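Local structure of cyclopropane mycolic acid synthase 3 (Mycobacterium tuberculosis, 1L1E) at residues K85-V90 with T112-R117. The protein probably transfers a methylene group from S-adenosyl-L-methionine to a double bond of an alpha mycolic acid, making the proximal cyclopropane ring. Sequence-based numbering, arbitrary orientation.
Sequences KYDVNV and TPRSRR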
# COMPACT_ATOMS: atom_id res chain seq x y z
N LYS A 85 16.15 -5.13 -10.01
CA LYS A 85 17.15 -4.28 -9.38
C LYS A 85 17.90 -4.92 -8.22
O LYS A 85 19.09 -4.68 -8.04
CB LYS A 85 16.54 -2.96 -8.89
CG LYS A 85 17.56 -2.07 -8.18
CD LYS A 85 17.01 -0.71 -7.74
CE LYS A 85 18.08 0.04 -6.95
NZ LYS A 85 17.76 1.49 -6.81
N TYR A 86 17.21 -5.73 -7.42
CA TYR A 86 17.87 -6.34 -6.27
C TYR A 86 18.22 -7.82 -6.45
O TYR A 86 18.88 -8.41 -5.61
CB TYR A 86 17.00 -6.13 -5.02
CG TYR A 86 16.68 -4.66 -4.77
CD1 TYR A 86 15.67 -4.02 -5.49
CD2 TYR A 86 17.41 -3.91 -3.84
CE1 TYR A 86 15.39 -2.66 -5.29
CE2 TYR A 86 17.14 -2.55 -3.64
CZ TYR A 86 16.13 -1.94 -4.36
OH TYR A 86 15.87 -0.60 -4.17
N ASP A 87 17.77 -8.40 -7.55
CA ASP A 87 18.07 -9.80 -7.87
C ASP A 87 17.67 -10.82 -6.80
O ASP A 87 18.46 -11.70 -6.43
CB ASP A 87 19.57 -9.92 -8.19
CG ASP A 87 19.95 -11.27 -8.74
OD1 ASP A 87 19.10 -11.88 -9.43
OD2 ASP A 87 21.10 -11.71 -8.51
N VAL A 88 16.44 -10.72 -6.32
CA VAL A 88 15.94 -11.65 -5.31
C VAL A 88 14.79 -12.48 -5.85
O VAL A 88 14.22 -12.14 -6.89
CB VAL A 88 15.45 -10.91 -4.04
CG1 VAL A 88 16.57 -10.12 -3.43
CG2 VAL A 88 14.26 -9.98 -4.39
N ASN A 89 14.48 -13.57 -5.16
CA ASN A 89 13.37 -14.45 -5.52
C ASN A 89 12.17 -13.80 -4.83
O ASN A 89 12.33 -13.14 -3.80
CB ASN A 89 13.59 -15.85 -4.94
CG ASN A 89 14.92 -16.46 -5.37
OD1 ASN A 89 15.10 -16.83 -6.54
ND2 ASN A 89 15.85 -16.56 -4.43
N VAL A 90 10.97 -13.97 -5.39
CA VAL A 90 9.79 -13.36 -4.80
C VAL A 90 8.55 -14.25 -4.73
O VAL A 90 8.47 -15.30 -5.37
CB VAL A 90 9.39 -12.05 -5.55
CG1 VAL A 90 10.55 -11.06 -5.55
CG2 VAL A 90 8.99 -12.36 -6.98
N THR A 112 14.50 -14.86 -15.90
CA THR A 112 15.44 -14.70 -14.80
C THR A 112 15.53 -16.04 -14.09
O THR A 112 14.54 -16.78 -14.02
CB THR A 112 14.96 -13.61 -13.77
OG1 THR A 112 15.83 -13.61 -12.63
CG2 THR A 112 13.53 -13.89 -13.31
N PRO A 113 16.72 -16.40 -13.61
CA PRO A 113 16.88 -17.67 -12.90
C PRO A 113 16.22 -17.55 -11.53
O PRO A 113 16.23 -18.49 -10.74
CB PRO A 113 18.39 -17.82 -12.80
CG PRO A 113 18.87 -16.41 -12.76
CD PRO A 113 18.03 -15.75 -13.81
N ARG A 114 15.64 -16.38 -11.26
CA ARG A 114 14.96 -16.13 -10.00
C ARG A 114 13.57 -16.73 -9.97
O ARG A 114 12.82 -16.64 -10.94
CB ARG A 114 14.88 -14.62 -9.73
CG ARG A 114 16.19 -14.02 -9.31
CD ARG A 114 16.60 -14.59 -7.96
NE ARG A 114 18.02 -14.39 -7.68
CZ ARG A 114 19.00 -15.01 -8.31
NH1 ARG A 114 18.74 -15.87 -9.28
NH2 ARG A 114 20.26 -14.76 -7.98
N SER A 115 13.22 -17.33 -8.84
CA SER A 115 11.92 -17.95 -8.65
C SER A 115 10.90 -16.86 -8.43
O SER A 115 11.16 -15.89 -7.72
CB SER A 115 11.95 -18.87 -7.42
OG SER A 115 10.66 -19.41 -7.16
N ARG A 116 9.73 -17.01 -9.03
CA ARG A 116 8.68 -16.02 -8.90
C ARG A 116 7.32 -16.67 -8.77
O ARG A 116 6.91 -17.44 -9.64
CB ARG A 116 8.72 -15.05 -10.09
CG ARG A 116 8.95 -15.70 -11.46
CD ARG A 116 9.45 -14.66 -12.48
NE ARG A 116 9.57 -15.19 -13.84
CZ ARG A 116 10.44 -16.12 -14.22
NH1 ARG A 116 11.29 -16.66 -13.35
NH2 ARG A 116 10.46 -16.52 -15.48
N ARG A 117 6.64 -16.38 -7.67
CA ARG A 117 5.33 -16.95 -7.41
C ARG A 117 4.30 -15.94 -6.94
O ARG A 117 4.61 -15.03 -6.17
CB ARG A 117 5.43 -18.04 -6.35
CG ARG A 117 5.63 -19.46 -6.86
CD ARG A 117 5.15 -20.44 -5.78
NE ARG A 117 5.78 -20.14 -4.50
CZ ARG A 117 5.27 -20.45 -3.31
NH1 ARG A 117 4.10 -21.07 -3.20
NH2 ARG A 117 5.93 -20.12 -2.21
O HOH W 1 9.79 -17.42 -5.24
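Val90 and Arg116 pair where two parallel strands begin, and two backbone bonds hold the register: Val90 N gives its hydrogen to Ser115 O at 3.0 Å, and Arg117 N gives its own to Val90 O at 3.1 Å. Stepping from Ser115 to Arg117 around one partner residue is the parallel-sheet pattern.

One residue before the Val90–Arg116 bridge, a side chain supplies the acceptor. Asn89 OD1 accepts from Ser115 N at 3.0 Å, nearly straight (163°) and on a lone pair in the carbonyl plane. Asparagine suits this strand start because its short amide can stand in for a backbone carbonyl, while ND2 bonds weakly to Met66 O.

Arg114 runs back past Val88 to Asp87. Its chain is bent at chi2, laying CD 3.5 Å from Val88 C and bringing NE within 3.0 Å of Asp87 O, a hydrogen bond received from above the carbonyl plane. Asp87 OD1 lies over one face of the guanidinium, toward its rim, the carboxylate and guanidinium planes 27° apart. OD2 is 3.2 Å from Arg114 NH2, a purely electrostatic salt bridge, the oxygen lying well off the guanidinium plane. CG of Asp87 stands anti to the backbone N (chi1 -171°), which swings the carboxylate toward Arg114. Arginine is long enough for this span and offers both an N-H for the carbonyl and a charge for the short acid, which sits where the chain leaves helix 77-86.

Nonpolar contact is slight: Val90 CG2 meets Arg116 CB at 4.1 Å, and the valine, small and branched, also packs on Met79 and Ile83 of helix 77-86. Arg116 NE bonds Phe107 O near the C-terminal end of helix 97-109, and NH1 reaches Arg114 O weakly. That helix links strands 89-94 and 116-120 in a beta-alpha-beta crossover of the Rossmann-like methyltransferase fold; strand 116-120 is outermost in the sheet, and strand 67-71 flanks 89-94 on the inner side.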